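Local structure of aminopeptidase (Aneurinibacillus sp., 2EK8) at residues L300-S305 with L360-P365; I222-S227 with R265-G270. The protein probably acts as a zinc-dependent aminopeptidase of the M28 family, removing residues one at a time from the amino end of peptides. One frame throughout, in Å; residues are numbered along the deposited sequence.

Contact 1. Residues L300-S305 with L360-P365; sequences LDMVGS and LFIHAP. With ZN (zinc ion), chain C.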
ATOM      1  N   LEU A 300       3.645   2.676   9.268  1.00 11.67           N
ATOM      2  CA  LEU A 300       4.052   4.029   8.907  1.00 11.59           C
ATOM      3  C   LEU A 300       4.118   4.114   7.383  1.00 11.84           C
ATOM      4  O   LEU A 300       4.950   3.468   6.758  1.00 11.25           O
ATOM      5  CB  LEU A 300       5.431   4.324   9.502  1.00 12.36           C
ATOM      6  CG  LEU A 300       5.507   4.288  11.031  1.00 13.92           C
ATOM      7  CD1 LEU A 300       6.919   3.954  11.482  1.00 15.93           C
ATOM      8  CD2 LEU A 300       5.062   5.641  11.577  1.00 18.86           C
ATOM      9  N   ASP A 301       3.238   4.908   6.788  1.00 13.00           N
ATOM     10  CA  ASP A 301       3.212   5.041   5.335  1.00 12.96           C
ATOM     11  C   ASP A 301       2.841   6.481   5.011  1.00 12.91           C
ATOM     12  O   ASP A 301       1.721   6.913   5.302  1.00 12.79           O
ATOM     13  CB  ASP A 301       2.163   4.083   4.744  1.00 13.10           C
ATOM     14  CG  ASP A 301       2.372   3.808   3.252  1.00 15.00           C
ATOM     15  OD1 ASP A 301       3.125   4.555   2.596  1.00 15.17           O
ATOM     16  OD2 ASP A 301       1.770   2.841   2.733  1.00 13.44           O
ATOM     17  N   MET A 302       3.792   7.203   4.413  1.00 12.98           N
ATOM     18  CA  MET A 302       3.638   8.605   4.022  1.00 14.44           C
ATOM     19  C   MET A 302       3.490   9.464   5.269  1.00 13.01           C
ATOM     20  O   MET A 302       2.395   9.896   5.631  1.00 12.89           O
ATOM     21  CB  MET A 302       2.442   8.746   3.067  1.00 12.80           C
ATOM     22  CG  MET A 302       2.657   7.903   1.805  1.00 15.61           C
ATOM     23  SD  MET A 302       1.391   7.958   0.530  1.00 17.80           S
ATOM     24  CE  MET A 302       0.110   7.020   1.264  1.00 21.66           C
ATOM     25  N   VAL A 303       4.626   9.714   5.912  1.00 12.29           N
ATOM     26  CA  VAL A 303       4.664  10.467   7.155  1.00 12.86           C
ATOM     27  C   VAL A 303       5.683  11.604   7.190  1.00 13.21           C
ATOM     28  O   VAL A 303       6.155  11.978   8.266  1.00 13.11           O
ATOM     29  CB  VAL A 303       4.948   9.509   8.334  1.00 11.46           C
ATOM     30  CG1 VAL A 303       3.775   8.547   8.511  1.00 11.09           C
ATOM     31  CG2 VAL A 303       6.227   8.709   8.071  1.00 10.96           C
ATOM     32  N   GLY A 304       6.013  12.166   6.027  1.00 14.63           N
ATOM     33  CA  GLY A 304       6.982  13.250   6.012  1.00 15.52           C
ATOM     34  C   GLY A 304       6.828  14.336   4.958  1.00 17.16           C
ATOM     35  O   GLY A 304       7.751  15.124   4.765  1.00 18.39           O
ATOM     36  N   SER A 305       5.674  14.404   4.296  1.00 17.30           N
ATOM     37  CA  SER A 305       5.465  15.407   3.248  1.00 18.55           C
ATOM     38  C   SER A 305       4.989  16.771   3.734  1.00 19.42           C
ATOM     39  O   SER A 305       3.964  16.884   4.403  1.00 19.42           O
ATOM     40  CB  SER A 305       4.473  14.893   2.206  1.00 18.20           C
ATOM     41  OG  SER A 305       4.273  15.863   1.188  1.00 19.59           O
ATOM     42  N   LEU A 360      -2.721   2.450  10.681  1.00 13.26           N
ATOM     43  CA  LEU A 360      -1.827   3.128   9.753  1.00 12.94           C
ATOM     44  C   LEU A 360      -1.708   4.590  10.175  1.00 13.42           C
ATOM     45  O   LEU A 360      -2.718   5.242  10.435  1.00 14.83           O
ATOM     46  CB  LEU A 360      -2.392   3.071   8.332  1.00 12.40           C
ATOM     47  CG  LEU A 360      -1.913   4.163   7.361  1.00 11.58           C
ATOM     48  CD1 LEU A 360      -0.435   3.971   7.049  1.00 13.31           C
ATOM     49  CD2 LEU A 360      -2.746   4.119   6.080  1.00 13.73           C
ATOM     50  N   PHE A 361      -0.479   5.086  10.261  1.00 12.16           N
ATOM     51  CA  PHE A 361      -0.220   6.483  10.608  1.00 12.44           C
ATOM     52  C   PHE A 361       0.208   7.137   9.304  1.00 12.76           C
ATOM     53  O   PHE A 361       1.157   6.693   8.658  1.00 11.51           O
ATOM     54  CB  PHE A 361       0.886   6.573  11.662  1.00 11.93           C
ATOM     55  CG  PHE A 361       0.452   6.087  13.019  1.00 12.82           C
ATOM     56  CD1 PHE A 361       0.112   6.988  14.021  1.00 13.14           C
ATOM     57  CD2 PHE A 361       0.327   4.726  13.272  1.00 13.33           C
ATOM     58  CE1 PHE A 361      -0.352   6.539  15.261  1.00 12.62           C
ATOM     59  CE2 PHE A 361      -0.136   4.269  14.509  1.00 14.02           C
ATOM     60  CZ  PHE A 361      -0.475   5.175  15.500  1.00 14.91           C
ATOM     61  N   ILE A 362      -0.497   8.199   8.927  1.00 12.62           N
ATOM     62  CA  ILE A 362      -0.234   8.878   7.667  1.00 12.09           C
ATOM     63  C   ILE A 362      -0.755  10.309   7.727  1.00 12.89           C
ATOM     64  O   ILE A 362      -1.601  10.629   8.557  1.00 13.00           O
ATOM     65  CB  ILE A 362      -0.955   8.122   6.530  1.00 11.79           C
ATOM     66  CG1 ILE A 362      -0.789   8.839   5.194  1.00 11.80           C
ATOM     67  CG2 ILE A 362      -2.439   7.976   6.877  1.00 13.26           C
ATOM     68  CD1 ILE A 362      -1.243   7.988   4.019  1.00 13.74           C
ATOM     69  N   HIS A 363      -0.222  11.170   6.864  1.00 13.36           N
ATOM     70  CA  HIS A 363      -0.672  12.554   6.804  1.00 15.47           C
ATOM     71  C   HIS A 363      -1.725  12.597   5.701  1.00 16.24           C
ATOM     72  O   HIS A 363      -1.447  12.253   4.548  1.00 17.70           O
ATOM     73  CB  HIS A 363       0.490  13.490   6.465  1.00 14.79           C
ATOM     74  CG  HIS A 363       1.522  13.593   7.545  1.00 14.44           C
ATOM     75  ND1 HIS A 363       1.290  14.237   8.742  1.00 17.42           N
ATOM     76  CD2 HIS A 363       2.796  13.138   7.605  1.00 10.99           C
ATOM     77  CE1 HIS A 363       2.378  14.176   9.492  1.00  9.25           C
ATOM     78  NE2 HIS A 363       3.306  13.514   8.824  1.00 15.61           N
ATOM     79  N   ALA A 364      -2.938  13.000   6.065  1.00 17.57           N
ATOM     80  CA  ALA A 364      -4.041  13.070   5.117  1.00 19.81           C
ATOM     81  C   ALA A 364      -4.739  14.425   5.194  1.00 21.06           C
ATOM     82  O   ALA A 364      -4.769  15.057   6.251  1.00 21.10           O
ATOM     83  CB  ALA A 364      -5.042  11.949   5.400  1.00 20.22           C
ATOM     84  N   PRO A 365      -5.278  14.904   4.059  1.00 22.56           N
ATOM     85  CA  PRO A 365      -5.220  14.229   2.759  1.00 22.28           C
ATOM     86  C   PRO A 365      -3.785  14.228   2.233  1.00 21.52           C
ATOM     87  O   PRO A 365      -3.007  15.125   2.548  1.00 20.89           O
ATOM     88  CB  PRO A 365      -6.164  15.063   1.896  1.00 23.26           C
ATOM     89  CG  PRO A 365      -6.023  16.430   2.480  1.00 24.00           C
ATOM     90  CD  PRO A 365      -6.053  16.154   3.964  1.00 23.18           C
TER
HETATM   91 ZN    ZN C1002       2.905   3.494   0.778  1.00 17.59          ZN
HETATM   92  O   HOH W   1       1.469   3.035  -0.605  1.00 23.77           O

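Contact 2. Residues I222-S227 with R265-G270; sequences IIIIGS and RFITFG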
ATOM      1  N   ILE A 222       4.220  -8.555  22.182  1.00 13.62           N
ATOM      2  CA  ILE A 222       4.952  -8.224  20.968  1.00 13.90           C
ATOM      3  C   ILE A 222       4.321  -7.009  20.300  1.00 12.50           C
ATOM      4  O   ILE A 222       3.098  -6.896  20.229  1.00 12.67           O
ATOM      5  CB  ILE A 222       4.895  -9.364  19.925  1.00 13.55           C
ATOM      6  CG1 ILE A 222       5.350 -10.684  20.547  1.00 19.18           C
ATOM      7  CG2 ILE A 222       5.742  -8.995  18.708  1.00 14.19           C
ATOM      8  CD1 ILE A 222       6.724 -10.652  21.120  1.00 24.77           C
ATOM      9  N   ILE A 223       5.160  -6.095  19.824  1.00 13.01           N
ATOM     10  CA  ILE A 223       4.671  -4.937  19.095  1.00 13.30           C
ATOM     11  C   ILE A 223       5.461  -4.888  17.794  1.00 12.95           C
ATOM     12  O   ILE A 223       6.677  -5.051  17.791  1.00 11.61           O
ATOM     13  CB  ILE A 223       4.880  -3.611  19.846  1.00 13.39           C
ATOM     14  CG1 ILE A 223       3.958  -3.552  21.070  1.00 14.15           C
ATOM     15  CG2 ILE A 223       4.592  -2.441  18.907  1.00 15.03           C
ATOM     16  CD1 ILE A 223       3.990  -2.220  21.811  1.00 14.22           C
ATOM     17  N   ILE A 224       4.753  -4.678  16.693  1.00 12.35           N
ATOM     18  CA  ILE A 224       5.381  -4.603  15.383  1.00 12.01           C
ATOM     19  C   ILE A 224       5.279  -3.176  14.866  1.00 12.27           C
ATOM     20  O   ILE A 224       4.219  -2.558  14.953  1.00 12.90           O
ATOM     21  CB  ILE A 224       4.674  -5.541  14.373  1.00 11.57           C
ATOM     22  CG1 ILE A 224       4.816  -7.001  14.826  1.00 11.74           C
ATOM     23  CG2 ILE A 224       5.257  -5.340  12.970  1.00 12.11           C
ATOM     24  CD1 ILE A 224       4.127  -8.007  13.902  1.00 11.66           C
ATOM     25  N   ILE A 225       6.392  -2.645  14.366  1.00 11.78           N
ATOM     26  CA  ILE A 225       6.410  -1.302  13.785  1.00 11.66           C
ATOM     27  C   ILE A 225       6.845  -1.532  12.344  1.00 11.10           C
ATOM     28  O   ILE A 225       7.943  -2.043  12.099  1.00 11.45           O
ATOM     29  CB  ILE A 225       7.449  -0.366  14.448  1.00 11.36           C
ATOM     30  CG1 ILE A 225       7.134  -0.174  15.937  1.00 13.78           C
ATOM     31  CG2 ILE A 225       7.447   0.992  13.738  1.00 11.73           C
ATOM     32  CD1 ILE A 225       7.582  -1.329  16.815  1.00 15.65           C
ATOM     33  N   GLY A 226       6.002  -1.170  11.386  1.00  9.51           N
ATOM     34  CA  GLY A 226       6.376  -1.410  10.004  1.00 10.40           C
ATOM     35  C   GLY A 226       6.223  -0.280   9.013  1.00 10.59           C
ATOM     36  O   GLY A 226       5.665   0.775   9.317  1.00 11.62           O
ATOM     37  N   SER A 227       6.747  -0.525   7.817  1.00 10.76           N
ATOM     38  CA  SER A 227       6.702   0.402   6.692  1.00 10.89           C
ATOM     39  C   SER A 227       7.046  -0.449   5.476  1.00 11.11           C
ATOM     40  O   SER A 227       7.377  -1.627   5.629  1.00 11.23           O
ATOM     41  CB  SER A 227       7.739   1.524   6.875  1.00 10.37           C
ATOM     42  OG  SER A 227       9.038   1.006   7.130  1.00 11.99           O
ATOM     43  N   ARG A 265       9.435  -5.601  17.059  1.00 13.14           N
ATOM     44  CA  ARG A 265       9.838  -6.053  15.737  1.00 11.77           C
ATOM     45  C   ARG A 265       9.672  -4.907  14.759  1.00 12.80           C
ATOM     46  O   ARG A 265       8.550  -4.481  14.483  1.00 13.11           O
ATOM     47  CB  ARG A 265       8.977  -7.234  15.288  1.00 13.67           C
ATOM     48  CG  ARG A 265       9.040  -8.419  16.224  1.00 13.47           C
ATOM     49  CD  ARG A 265       8.284  -9.621  15.681  1.00 15.05           C
ATOM     50  NE  ARG A 265       8.391 -10.743  16.608  1.00 14.76           N
ATOM     51  CZ  ARG A 265       7.928 -11.966  16.376  1.00 17.33           C
ATOM     52  NH1 ARG A 265       7.311 -12.249  15.235  1.00 15.29           N
ATOM     53  NH2 ARG A 265       8.093 -12.912  17.292  1.00 15.56           N
ATOM     54  N   PHE A 266      10.797  -4.409  14.253  1.00 11.92           N
ATOM     55  CA  PHE A 266      10.814  -3.313  13.286  1.00 12.60           C
ATOM     56  C   PHE A 266      10.950  -3.971  11.919  1.00 12.33           C
ATOM     57  O   PHE A 266      11.926  -4.673  11.656  1.00 11.93           O
ATOM     58  CB  PHE A 266      12.008  -2.399  13.565  1.00 13.80           C
ATOM     59  CG  PHE A 266      11.938  -1.709  14.903  1.00 14.35           C
ATOM     60  CD1 PHE A 266      11.248  -0.508  15.045  1.00 14.88           C
ATOM     61  CD2 PHE A 266      12.534  -2.275  16.025  1.00 14.64           C
ATOM     62  CE1 PHE A 266      11.152   0.120  16.284  1.00 14.87           C
ATOM     63  CE2 PHE A 266      12.443  -1.655  17.272  1.00 14.31           C
ATOM     64  CZ  PHE A 266      11.752  -0.456  17.400  1.00 12.70           C
ATOM     65  N   ILE A 267       9.975  -3.737  11.050  1.00 11.85           N
ATOM     66  CA  ILE A 267       9.975  -4.379   9.745  1.00 12.23           C
ATOM     67  C   ILE A 267       9.718  -3.480   8.550  1.00 12.08           C
ATOM     68  O   ILE A 267       8.860  -2.601   8.605  1.00 10.94           O
ATOM     69  CB  ILE A 267       8.893  -5.492   9.707  1.00 12.44           C
ATOM     70  CG1 ILE A 267       9.022  -6.394  10.936  1.00 14.11           C
ATOM     71  CG2 ILE A 267       9.024  -6.315   8.433  1.00 12.93           C
ATOM     72  CD1 ILE A 267       7.918  -7.429  11.054  1.00 15.43           C
ATOM     73  N   THR A 268      10.473  -3.692   7.472  1.00 11.06           N
ATOM     74  CA  THR A 268      10.224  -2.955   6.240  1.00 11.90           C
ATOM     75  C   THR A 268       9.775  -4.054   5.275  1.00 11.00           C
ATOM     76  O   THR A 268      10.472  -5.055   5.078  1.00 10.77           O
ATOM     77  CB  THR A 268      11.473  -2.175   5.716  1.00 11.53           C
ATOM     78  OG1 THR A 268      12.542  -3.076   5.411  1.00 12.05           O
ATOM     79  CG2 THR A 268      11.930  -1.166   6.760  1.00 12.55           C
ATOM     80  N   PHE A 269       8.573  -3.886   4.728  1.00 10.72           N
ATOM     81  CA  PHE A 269       7.978  -4.869   3.821  1.00 10.84           C
ATOM     82  C   PHE A 269       8.260  -4.597   2.354  1.00 11.44           C
ATOM     83  O   PHE A 269       8.360  -3.447   1.936  1.00 11.16           O
ATOM     84  CB  PHE A 269       6.457  -4.900   4.003  1.00 10.83           C
ATOM     85  CG  PHE A 269       6.014  -5.174   5.405  1.00  9.87           C
ATOM     86  CD1 PHE A 269       6.160  -6.444   5.960  1.00  9.48           C
ATOM     87  CD2 PHE A 269       5.459  -4.161   6.183  1.00 12.89           C
ATOM     88  CE1 PHE A 269       5.758  -6.699   7.265  1.00 11.07           C
ATOM     89  CE2 PHE A 269       5.053  -4.411   7.499  1.00 12.72           C
ATOM     90  CZ  PHE A 269       5.205  -5.683   8.036  1.00 12.43           C
ATOM     91  N   GLY A 270       8.361  -5.671   1.578  1.00 11.77           N
ATOM     92  CA  GLY A 270       8.591  -5.527   0.154  1.00 12.53           C
ATOM     93  C   GLY A 270       7.288  -5.685  -0.604  1.00 13.01           C
ATOM     94  O   GLY A 270       6.293  -6.155  -0.052  1.00 12.90           O
TER

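Contact 1. Residues L300-S305 with L360-P365
Met302 O accepts the backbone N-H of His363 at 3.2 Å, the donor lying almost in line with the carbonyl bond (C=O...N 173°). The same oxygen also receives a CA-H...O contact from Ile362. One residue earlier, Asp301 N points straight at Phe361 O, but the bond is long and weak. Together with the parallel bridge of Leu300 to Phe361, these two bonds tie the end of strand 294-300, and the turn that leaves it, to strand 358-364. Beyond them Asp301 binds a zinc ion through both carboxylate oxygens, OD1 at 2.1 Å and OD2 at 2.4 Å. A water completes that site with His228 and Asp240; Asp240 also binds a second zinc, so Asp301 belongs to a paired-zinc site, consistent with the M28 family. With CG anti to the backbone N (chi1 -161°), the carboxylate reaches the metal while CB rests on Leu360 CD1 at 3.5 Å. Ile362 runs its CG1-CD1 arm past Asp301 O and alongside Met302, both side chains pointing the same way; Met302 CE and Ile362 CD1 are only 3.2 Å apart, closer than usual for two methyl groups. Val303 CG1 lies 3.2 Å from Phe361 O, and Leu300 CD2 touches Phe361 CB. Two-oxygen binding, together with a second-shell hydrogen bond from Ser346 OG to OD2, implies a carboxylate fixed in place, on a backbone that strand 358-364 helps to position along with Asp241 and Ser243, which bind Met302 N and Val303 N.

Contact 2. Residues I222-S227 with R265-G270
Ile222 lays its CG2 methyl against the extended Arg265 side chain, 3.8 Å from NE, where the guanidinium is already engaged by Glu263 and Glu290. Ile223 O then accepts Arg265 N at 2.9 Å, the first rung of a parallel ladder. Ile224 sets CG2 on Ile267 CD1 at 3.9 Å, on the sheet face that also carries Arg265. On the other face Ile225 lies side by side with Phe266, its CD1 over one face of the ring. Its backbone bonds both ways: N to Arg265 O at 2.8 Å, O from Ile267 N at 2.8 Å. Segments 222-227 and 265-269 run at 26° to each other, and helix 238-255 joins their strands as a beta-alpha-beta crossover, packing against Ser227 and Phe266. Gly226 brings its bare CA within 4.1 Å of Phe269 CE2, the ring turning back with CG anti to the carbonyl carbon (chi1 -56°); a CB on Gly226 would clash with it. Replacing Phe269 by an alanine would probably open a gap beside Gly226 CA and Ser227 O, where CE2 and CD2 now lie. Ser227 N reaches Ile267 O through a bent bond (138°), and Ser227 O takes Phe269 N at 2.7 Å, in the carbonyl plane. Ser227 OG, bonded to Thr248, also meets Thr268 CG2.

How the contacts relate
Contact 2 comes first along the chain and closes before contact 1 opens; their centres lie 16 Å apart. Strand 294-300 connects them, pairing in parallel with strand 222-228 on one edge and with strand 358-364 on the other, which gives the order 263-269, 222-228, 294-300, 358-364. The direct joint is Leu300 N to Gly226 O at 2.8 Å, a probable hydrogen bond, with Leu300 CD1 packed on Ile225 CG2. Helix 238-255 touches side chains of both contacts. Zinc ligands sit at or just beyond the C-terminal ends of three of these strands: His228 right after segment 222-227, Asp301 in contact 1, and Glu272 shortly after 265-270, consistent with a metal site assembled at one end of the M28 sheet.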